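Local coordinates for protein MstE (Scytonema sp. PCC 10023, PDB 6SBF) that probably cyclises isoprenoid chains by protonation-initiated chemistry, acting as a single-domain class II terpene cyclase in the assembly of merosterol-type scaffolds, at residues G229-A232 with A233-P236; H215-T218 with T219-A223; V242-G245 with L246-C250; V356-S359 with L360-A364. The protein carries 1 engineered substitution. One frame throughout, in Å; residues are numbered along the deposited sequence.

In the fold
Contacts 2, 1 and 3 come in that order along the chain: on helix 215-229, at the connection, and at the end of helix 235-248, while contact 4 lies later, on helix 350-363. Contacts 2 and 3, with centres about 12 Å apart, touch directly: Glu216 OE1 forms a 2.7 Å salt bridge with Arg248 NE, and Thr219 CG2 packs 3.8 Å from Trp244 CZ3. Contact 1, at the surface, has its centre about 16 Å from that of contact 2 and about 20 Å from that of contact 3. Contact 4 stands apart, about 16 Å centre to centre from contact 2. Contact 2 is the most central; in this single-domain enzyme the cyclisation pocket is probably within the barrel.

Contact 1 (G229-A232 with A233-P236); sequences GGQA and ADQP
Gln231 and Asp234 have nearly the same first torsion (chi1 -59° and -62°), which sets each CG beside its own backbone N and, on this turn, leaves the two side chains side by side, pointing the same way. Their amide and carboxylate planes are 26° apart. The neighbouring oxygens are both acceptors, so Gln231 OE1 and Asp234 OD2, 3.4 Å apart, form no bond. A water links Asp234 OD2 to the Gln231 backbone, donating to the former at 2.7 Å and accepting from Gln231 N at 3.0 Å. Backbone bonds from Asp234 N to Gln231 O (3.0 Å) and from Gln235 N to Ala232 O (3.1 Å) wind the 3-10 turn leading into helix 235-248. Gly230, whose positive phi suits glycine, lets the chain leave helix 215-229, and Pro236 fits a first helical turn, where a missing N-H costs little. Asp234 OD1 looks to helix 187-200, meeting Arg198 in a salt bridge and His194 in a hydrogen bond. Were Asp234 an alanine, Arg198 would probably lose this charged partner, and the water would be held less firmly. With both oxygens engaged and an arginine beside it, the buried carboxylate is likely to be ionised.

Contact 2 (H215-T218 with T219-A223); sequences HEYT and TALTA
Thr219 and Thr222 fold their hydroxyls back onto the carbonyls of His215 and Thr218, one helical turn earlier. In both, OG1 lies beside the residue's own backbone N (chi1 -60° in Thr219), close to the acceptor that N already uses. His215 O therefore takes Thr219 N at 2.9 Å, almost in line with the C=O bond, and Thr219 OG1 at 2.8 Å from well above the carbonyl plane. At Thr218 O the same doubling places Thr222 OG1, 2.8 Å away, and Thr222 N on opposite faces of the carbonyl plane. Threonine suits such places because its hydroxyl can be satisfied by its own helix, leaving the methyl for packing; Thr219 OG1 also accepts from Trp207 N.

On another side, Tyr217 has CG anti to its backbone N (chi1 173°). Leu221 has CG beside its own N, and the two side chains converge at an angle. Leu221 CD1 comes down over one face of the ring, 3.7 Å from the centroid of the Tyr217 ring and 19° off its normal, a CH-pi contact centred nearer CE1 and CZ than the opposite rim. Thr218 OG1 lies in the ring plane at its edge.

Beyond this helix, Tyr217 meets Trp212 at a shallow angle and Trp270 edge-to-face. Helix 177-183 packs against Thr218, Leu221 and Thr222, helix 265-275 against Ala220 and Leu221, and helix 235-248 against His215, Glu216 and Thr219.

Contact 3 (V242-G245 with L246-C250); sequences VAWG and LKRLC
Arg248 lies alongside Trp244, one helical turn on, and its chain covers one face of the indole. CB begins over the backbone, 3.6 Å from Gly245 O. CG, set beside the arginine's own N (chi1 -66°), is the atom that carries the contact: it lies 3.3 Å from Trp244 O and 3.5 Å from the centroid of the Trp244 six-membered ring, only 15° off the normal, a CH-pi contact over the middle of the face. CD moves on toward the rim and meets Trp244 CZ2 at 3.5 Å. NE follows at 3.8 Å from Trp244 CZ2, and there the chain turns polar, for NE is paired with Glu216 of helix 215-229. Beyond NE the guanidinium carries on past the indole rim, its plane only 17° from that of the ring, with NH2 hydrogen-bonded elsewhere in the structure. Beneath, Arg248 N bonds to Trp244 O at 3.0 Å. Tryptophan suits its place by offering a broad apolar face to the methylenes, while its other contacts reach His215, Glu216 and Thr219. The CH-pi packing thus probably steadies the arginine chain and presents NE to the carboxylate, joining dispersion along the methylenes to charge pairing at NE.

Contact 4 (V356-S359 with L360-A364); sequences VVNS and LVKAA
Asn358 and Lys362, a turn apart, meet through Asn358 OD1, which lies 3.3 Å from Lys362 CD, so the amide touches the lysine's methylenes. Beneath them Lys362 N bonds to Asn358 O at 3.0 Å. Ser359 has OG between its own N and carbonyl carbon (chi1 73°), from where it donates to Val356 O at 2.8 Å. The same oxygen accepts Leu360 N at 3.0 Å, so it is gripped twice, and the serine hydroxyl finds an acceptor within its own helix. Val356 CG1 and Leu360 CD1 lie 4.0 Å apart, their side chains running the same way. This is the last part of helix 350-363, in a fold described as an alpha6-alpha6 barrel, and its faces are packed by other helices: 18-37 against Val357, Leu360 and Val361; 265-275 against Val356, Ser359 and Ala363; and 282-298 against Val356, Ser359, Leu360 and Ala363. Small or branched apolar residues suit such close helix packing. Further out, Asn358 ND2 donates to Met68 O, and Asn358 OD1 has a weak bond from Arg273 NH1. With a leucine here both amide bonds go, and the Met68 carbonyl would probably be left without its mate, the link to helix 59-69 weakened. Lys362 also touches Leu276.

Contact 1 (G229-A232 with A233-P236)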
loop_
_atom_site.group_PDB
_atom_site.type_symbol
_atom_site.label_atom_id
_atom_site.label_comp_id
_atom_site.label_asym_id
_atom_site.label_seq_id
_atom_site.Cartn_x
_atom_site.Cartn_y
_atom_site.Cartn_z
ATOM N N GLY A 229 -11.226 -12.226 -7.814
ATOM C CA GLY A 229 -12.091 -13.353 -7.442
ATOM C C GLY A 229 -13.018 -13.777 -8.577
ATOM O O GLY A 229 -13.528 -14.910 -8.515
ATOM N N GLY A 230 -13.236 -12.922 -9.574
ATOM C CA GLY A 230 -13.920 -13.332 -10.820
ATOM C C GLY A 230 -15.427 -13.457 -10.670
ATOM O O GLY A 230 -16.087 -13.911 -11.635
ATOM N N GLN A 231 -16.019 -13.070 -9.544
ATOM C CA GLN A 231 -17.485 -13.297 -9.379
ATOM C C GLN A 231 -18.225 -12.165 -10.087
ATOM O O GLN A 231 -17.938 -10.968 -9.812
ATOM C CB GLN A 231 -17.875 -13.362 -7.897
ATOM C CG GLN A 231 -17.179 -14.449 -7.106
ATOM C CD GLN A 231 -17.487 -14.478 -5.618
ATOM O OE1 GLN A 231 -18.257 -13.690 -5.047
ATOM N NE2 GLN A 231 -16.777 -15.347 -4.934
ATOM N N ALA A 232 -19.129 -12.503 -10.987
ATOM C CA ALA A 232 -19.913 -11.444 -11.682
ATOM C C ALA A 232 -20.702 -10.563 -10.717
ATOM O O ALA A 232 -20.947 -9.371 -11.047
ATOM C CB ALA A 232 -20.814 -12.086 -12.703
ATOM N N ALA A 233 -21.117 -11.124 -9.591
ATOM C CA ALA A 233 -21.891 -10.365 -8.588
ATOM C C ALA A 233 -21.095 -9.149 -8.116
ATOM O O ALA A 233 -21.710 -8.224 -7.585
ATOM C CB ALA A 233 -22.280 -11.238 -7.417
ATOM N N ASP A 234 -19.782 -9.167 -8.219
ATOM C CA ASP A 234 -18.907 -8.091 -7.717
ATOM C C ASP A 234 -18.635 -7.029 -8.771
ATOM O O ASP A 234 -18.126 -5.964 -8.441
ATOM C CB ASP A 234 -17.613 -8.676 -7.172
ATOM C CG ASP A 234 -17.863 -9.616 -6.003
ATOM O OD1 ASP A 234 -18.798 -9.373 -5.204
ATOM O OD2 ASP A 234 -17.092 -10.548 -5.826
ATOM N N GLN A 235 -18.992 -7.253 -10.030
ATOM C CA GLN A 235 -18.608 -6.339 -11.112
ATOM C C GLN A 235 -19.287 -4.976 -10.944
ATOM O O GLN A 235 -18.608 -3.958 -11.175
ATOM C CB GLN A 235 -18.853 -6.931 -12.497
ATOM C CG GLN A 235 -18.099 -6.158 -13.572
ATOM C CD GLN A 235 -16.599 -6.295 -13.422
ATOM O OE1 GLN A 235 -16.116 -7.343 -13.015
ATOM N NE2 GLN A 235 -15.898 -5.212 -13.733
ATOM N N PRO A 236 -20.576 -4.868 -10.551
ATOM C CA PRO A 236 -21.149 -3.532 -10.347
ATOM C C PRO A 236 -20.363 -2.698 -9.318
ATOM O O PRO A 236 -20.138 -1.516 -9.540
ATOM C CB PRO A 236 -22.606 -3.814 -9.914
ATOM C CG PRO A 236 -22.928 -5.179 -10.434
ATOM C CD PRO A 236 -21.585 -5.934 -10.402
HETATM O O HOH W 1 -15.017 -11.649 -7.117
#

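Contact 2 (H215-T218 with T219-A223)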
loop_
_atom_site.group_PDB
_atom_site.type_symbol
_atom_site.label_atom_id
_atom_site.label_comp_id
_atom_site.label_asym_id
_atom_site.label_seq_id
_atom_site.Cartn_x
_atom_site.Cartn_y
_atom_site.Cartn_z
ATOM N N HIS A 215 -7.857 7.545 0.390
ATOM C CA HIS A 215 -8.812 6.454 0.182
ATOM C C HIS A 215 -8.522 5.691 -1.120
ATOM O O HIS A 215 -9.027 4.566 -1.253
ATOM C CB HIS A 215 -10.235 7.001 0.093
ATOM C CG HIS A 215 -10.692 7.780 1.267
ATOM N ND1 HIS A 215 -10.287 7.479 2.558
ATOM C CD2 HIS A 215 -11.575 8.820 1.339
ATOM C CE1 HIS A 215 -10.883 8.349 3.390
ATOM N NE2 HIS A 215 -11.649 9.180 2.661
ATOM N N GLU A 216 -7.755 6.266 -2.033
ATOM C CA GLU A 216 -7.392 5.565 -3.292
ATOM C C GLU A 216 -6.652 4.254 -3.001
ATOM O O GLU A 216 -6.821 3.335 -3.763
ATOM C CB GLU A 216 -6.576 6.508 -4.168
ATOM C CG GLU A 216 -7.314 7.783 -4.600
ATOM C CD GLU A 216 -7.496 8.847 -3.548
ATOM O OE1 GLU A 216 -8.375 9.749 -3.768
ATOM O OE2 GLU A 216 -6.745 8.824 -2.530
ATOM N N TYR A 217 -5.838 4.226 -1.965
ATOM C CA TYR A 217 -5.114 3.008 -1.581
ATOM C C TYR A 217 -6.087 1.883 -1.286
ATOM O O TYR A 217 -6.024 0.794 -1.922
ATOM C CB TYR A 217 -4.227 3.332 -0.381
ATOM C CG TYR A 217 -3.527 2.162 0.253
ATOM C CD1 TYR A 217 -4.099 1.389 1.214
ATOM C CD2 TYR A 217 -2.218 1.867 -0.059
ATOM C CE1 TYR A 217 -3.444 0.344 1.849
ATOM C CE2 TYR A 217 -1.536 0.820 0.552
ATOM C CZ TYR A 217 -2.136 0.045 1.507
ATOM O OH TYR A 217 -1.457 -0.978 2.119
ATOM N N THR A 218 -7.016 2.078 -0.381
ATOM C CA THR A 218 -7.945 1.020 0.041
ATOM C C THR A 218 -8.874 0.713 -1.120
ATOM O O THR A 218 -9.256 -0.463 -1.305
ATOM C CB THR A 218 -8.673 1.376 1.336
ATOM O OG1 THR A 218 -7.706 1.627 2.354
ATOM C CG2 THR A 218 -9.588 0.292 1.820
ATOM N N THR A 219 -9.328 1.731 -1.834
ATOM C CA THR A 219 -10.313 1.530 -2.907
ATOM C C THR A 219 -9.674 0.675 -4.014
ATOM O O THR A 219 -10.304 -0.273 -4.507
ATOM C CB THR A 219 -10.824 2.870 -3.423
ATOM O OG1 THR A 219 -11.454 3.569 -2.329
ATOM C CG2 THR A 219 -11.829 2.682 -4.553
ATOM N N ALA A 220 -8.474 1.024 -4.454
ATOM C CA ALA A 220 -7.804 0.246 -5.536
ATOM C C ALA A 220 -7.595 -1.189 -5.054
ATOM O O ALA A 220 -7.890 -2.126 -5.794
ATOM C CB ALA A 220 -6.481 0.876 -5.867
ATOM N N LEU A 221 -7.050 -1.384 -3.852
ATOM C CA LEU A 221 -6.760 -2.746 -3.393
ATOM C C LEU A 221 -8.037 -3.557 -3.286
ATOM O O LEU A 221 -8.058 -4.745 -3.595
ATOM C CB LEU A 221 -6.013 -2.697 -2.073
ATOM C CG LEU A 221 -4.544 -2.295 -2.160
ATOM C CD1 LEU A 221 -3.996 -2.012 -0.812
ATOM C CD2 LEU A 221 -3.714 -3.345 -2.899
ATOM N N THR A 222 -9.110 -2.963 -2.783
ATOM C CA THR A 222 -10.377 -3.708 -2.612
ATOM C C THR A 222 -10.942 -4.081 -3.984
ATOM O O THR A 222 -11.334 -5.261 -4.193
ATOM C CB THR A 222 -11.393 -2.926 -1.786
ATOM O OG1 THR A 222 -10.867 -2.611 -0.487
ATOM C CG2 THR A 222 -12.632 -3.765 -1.625
ATOM N N ALA A 223 -11.013 -3.115 -4.892
ATOM C CA ALA A 223 -11.548 -3.396 -6.228
ATOM C C ALA A 223 -10.691 -4.474 -6.927
ATOM O O ALA A 223 -11.246 -5.338 -7.643
ATOM C CB ALA A 223 -11.617 -2.147 -7.028
#

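Contact 3 (V242-G245 with L246-C250)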
loop_
_atom_site.group_PDB
_atom_site.type_symbol
_atom_site.label_atom_id
_atom_site.label_comp_id
_atom_site.label_asym_id
_atom_site.label_seq_id
_atom_site.Cartn_x
_atom_site.Cartn_y
_atom_site.Cartn_z
ATOM N N VAL A 242 -14.466 2.312 -9.976
ATOM C CA VAL A 242 -13.800 2.955 -11.132
ATOM C C VAL A 242 -14.432 4.328 -11.428
ATOM O O VAL A 242 -13.696 5.283 -11.683
ATOM C CB VAL A 242 -13.840 2.028 -12.364
ATOM C CG1 VAL A 242 -13.375 2.742 -13.610
ATOM C CG2 VAL A 242 -13.002 0.775 -12.143
ATOM N N ALA A 243 -15.747 4.431 -11.395
ATOM C CA ALA A 243 -16.428 5.723 -11.620
ATOM C C ALA A 243 -15.987 6.736 -10.544
ATOM O O ALA A 243 -15.797 7.910 -10.892
ATOM C CB ALA A 243 -17.928 5.534 -11.603
ATOM N N TRP A 244 -15.874 6.292 -9.299
ATOM C CA TRP A 244 -15.366 7.187 -8.226
ATOM C C TRP A 244 -13.936 7.644 -8.586
ATOM O O TRP A 244 -13.599 8.820 -8.468
ATOM C CB TRP A 244 -15.440 6.489 -6.873
ATOM C CG TRP A 244 -14.739 7.258 -5.775
ATOM C CD1 TRP A 244 -15.327 8.160 -4.926
ATOM C CD2 TRP A 244 -13.384 7.123 -5.339
ATOM N NE1 TRP A 244 -14.422 8.624 -4.032
ATOM C CE2 TRP A 244 -13.221 8.012 -4.257
ATOM C CE3 TRP A 244 -12.316 6.299 -5.726
ATOM C CZ2 TRP A 244 -12.061 8.082 -3.513
ATOM C CZ3 TRP A 244 -11.142 6.377 -5.005
ATOM C CH2 TRP A 244 -11.020 7.285 -3.954
ATOM N N GLY A 245 -13.083 6.721 -9.023
ATOM C CA GLY A 245 -11.697 7.066 -9.406
ATOM C C GLY A 245 -11.661 8.092 -10.520
ATOM O O GLY A 245 -10.825 8.992 -10.528
ATOM N N LEU A 246 -12.552 7.920 -11.494
ATOM C CA LEU A 246 -12.606 8.853 -12.631
ATOM C C LEU A 246 -12.954 10.266 -12.107
ATOM O O LEU A 246 -12.379 11.247 -12.605
ATOM C CB LEU A 246 -13.648 8.327 -13.628
ATOM C CG LEU A 246 -13.758 9.132 -14.883
ATOM C CD1 LEU A 246 -12.441 9.134 -15.657
ATOM C CD2 LEU A 246 -14.863 8.530 -15.711
ATOM N N LYS A 247 -13.859 10.367 -11.119
ATOM C CA LYS A 247 -14.224 11.671 -10.472
ATOM C C LYS A 247 -13.030 12.260 -9.706
ATOM O O LYS A 247 -12.831 13.458 -9.694
ATOM C CB LYS A 247 -15.477 11.473 -9.595
ATOM C CG LYS A 247 -16.111 12.755 -9.079
ATOM C CD LYS A 247 -15.701 13.306 -7.722
ATOM C CE LYS A 247 -16.551 14.511 -7.330
ATOM N NZ LYS A 247 -15.782 15.572 -6.628
ATOM N N ARG A 248 -12.278 11.404 -9.038
ATOM C CA ARG A 248 -11.114 11.808 -8.225
ATOM C C ARG A 248 -9.983 12.383 -9.069
ATOM O O ARG A 248 -9.222 13.263 -8.596
ATOM C CB ARG A 248 -10.585 10.681 -7.356
ATOM C CG ARG A 248 -11.510 10.193 -6.248
ATOM C CD ARG A 248 -11.687 11.208 -5.147
ATOM N NE ARG A 248 -10.424 11.420 -4.434
ATOM C CZ ARG A 248 -10.116 12.479 -3.698
ATOM N NH1 ARG A 248 -10.995 13.420 -3.439
ATOM N NH2 ARG A 248 -8.954 12.546 -3.090
ATOM N N LEU A 249 -9.809 11.878 -10.267
ATOM C CA LEU A 249 -8.740 12.362 -11.142
ATOM C C LEU A 249 -9.215 13.629 -11.846
ATOM O O LEU A 249 -10.249 13.655 -12.492
ATOM C CB LEU A 249 -8.336 11.293 -12.136
ATOM C CG LEU A 249 -6.949 11.502 -12.672
ATOM C CD1 LEU A 249 -5.898 11.016 -11.683
ATOM C CD2 LEU A 249 -6.786 10.869 -13.989
ATOM N N CYS A 250 -8.539 14.726 -11.651
ATOM C CA CYS A 250 -8.983 15.913 -12.384
ATOM C C CYS A 250 -8.407 15.830 -13.790
ATOM O O CYS A 250 -7.553 14.986 -14.125
ATOM C CB CYS A 250 -8.552 17.195 -11.712
ATOM S SG CYS A 250 -6.788 17.470 -11.931
#

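Contact 4 (V356-S359 with L360-A364)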
loop_
_atom_site.group_PDB
_atom_site.type_symbol
_atom_site.label_atom_id
_atom_site.label_comp_id
_atom_site.label_asym_id
_atom_site.label_seq_id
_atom_site.Cartn_x
_atom_site.Cartn_y
_atom_site.Cartn_z
ATOM N N VAL A 356 4.498 4.477 -7.361
ATOM C CA VAL A 356 4.380 5.131 -8.662
ATOM C C VAL A 356 4.915 4.198 -9.746
ATOM O O VAL A 356 4.243 4.015 -10.799
ATOM C CB VAL A 356 5.035 6.516 -8.724
ATOM C CG1 VAL A 356 4.996 7.065 -10.133
ATOM C CG2 VAL A 356 4.412 7.453 -7.671
ATOM N N VAL A 357 6.106 3.650 -9.559
ATOM C CA VAL A 357 6.698 2.861 -10.672
ATOM C C VAL A 357 5.796 1.638 -10.924
ATOM O O VAL A 357 5.558 1.281 -12.098
ATOM C CB VAL A 357 8.180 2.567 -10.412
ATOM C CG1 VAL A 357 8.276 1.559 -9.370
ATOM C CG2 VAL A 357 8.826 2.181 -11.717
ATOM N N ASN A 358 5.232 1.020 -9.898
ATOM C CA ASN A 358 4.317 -0.107 -10.111
ATOM C C ASN A 358 3.121 0.307 -10.979
ATOM O O ASN A 358 2.719 -0.394 -11.925
ATOM C CB ASN A 358 3.920 -0.686 -8.786
ATOM C CG ASN A 358 2.801 -1.676 -8.891
ATOM O OD1 ASN A 358 1.651 -1.285 -9.000
ATOM N ND2 ASN A 358 3.133 -2.956 -8.804
ATOM N N SER A 359 2.525 1.456 -10.655
ATOM C CA SER A 359 1.311 1.898 -11.389
ATOM C C SER A 359 1.685 2.133 -12.855
ATOM O O SER A 359 0.865 1.865 -13.728
ATOM C CB SER A 359 0.680 3.111 -10.718
ATOM O OG SER A 359 1.431 4.334 -10.904
ATOM N N LEU A 360 2.867 2.692 -13.130
ATOM C CA LEU A 360 3.272 3.026 -14.511
ATOM C C LEU A 360 3.551 1.724 -15.311
ATOM O O LEU A 360 3.179 1.645 -16.472
ATOM C CB LEU A 360 4.500 3.919 -14.502
ATOM C CG LEU A 360 4.308 5.326 -13.955
ATOM C CD1 LEU A 360 5.637 6.069 -13.957
ATOM C CD2 LEU A 360 3.269 6.080 -14.760
ATOM N N VAL A 361 4.189 0.760 -14.666
ATOM C CA VAL A 361 4.403 -0.558 -15.305
ATOM C C VAL A 361 3.058 -1.194 -15.671
ATOM O O VAL A 361 2.877 -1.684 -16.809
ATOM C CB VAL A 361 5.263 -1.461 -14.417
ATOM C CG1 VAL A 361 5.365 -2.856 -15.011
ATOM C CG2 VAL A 361 6.663 -0.928 -14.240
ATOM N N LYS A 362 2.113 -1.185 -14.751
ATOM C CA LYS A 362 0.813 -1.829 -14.995
ATOM C C LYS A 362 0.037 -1.046 -16.045
ATOM O O LYS A 362 -0.713 -1.673 -16.797
ATOM C CB LYS A 362 0.078 -1.972 -13.673
ATOM C CG LYS A 362 0.694 -2.905 -12.641
ATOM C CD LYS A 362 -0.008 -3.015 -11.300
ATOM C CE LYS A 362 -1.468 -3.293 -11.386
ATOM N NZ LYS A 362 -1.641 -4.713 -11.754
ATOM N N ALA A 363 0.150 0.289 -16.095
ATOM C CA ALA A 363 -0.684 1.076 -17.002
ATOM C C ALA A 363 -0.148 1.119 -18.416
ATOM O O ALA A 363 -0.941 1.412 -19.339
ATOM C CB ALA A 363 -0.836 2.433 -16.444
ATOM N N ALA A 364 1.158 1.013 -18.587
ATOM C CA ALA A 364 1.775 1.261 -19.899
ATOM C C ALA A 364 1.138 0.440 -21.016
ATOM O O ALA A 364 0.955 0.968 -22.109
ATOM C CB ALA A 364 3.252 0.976 -19.844
#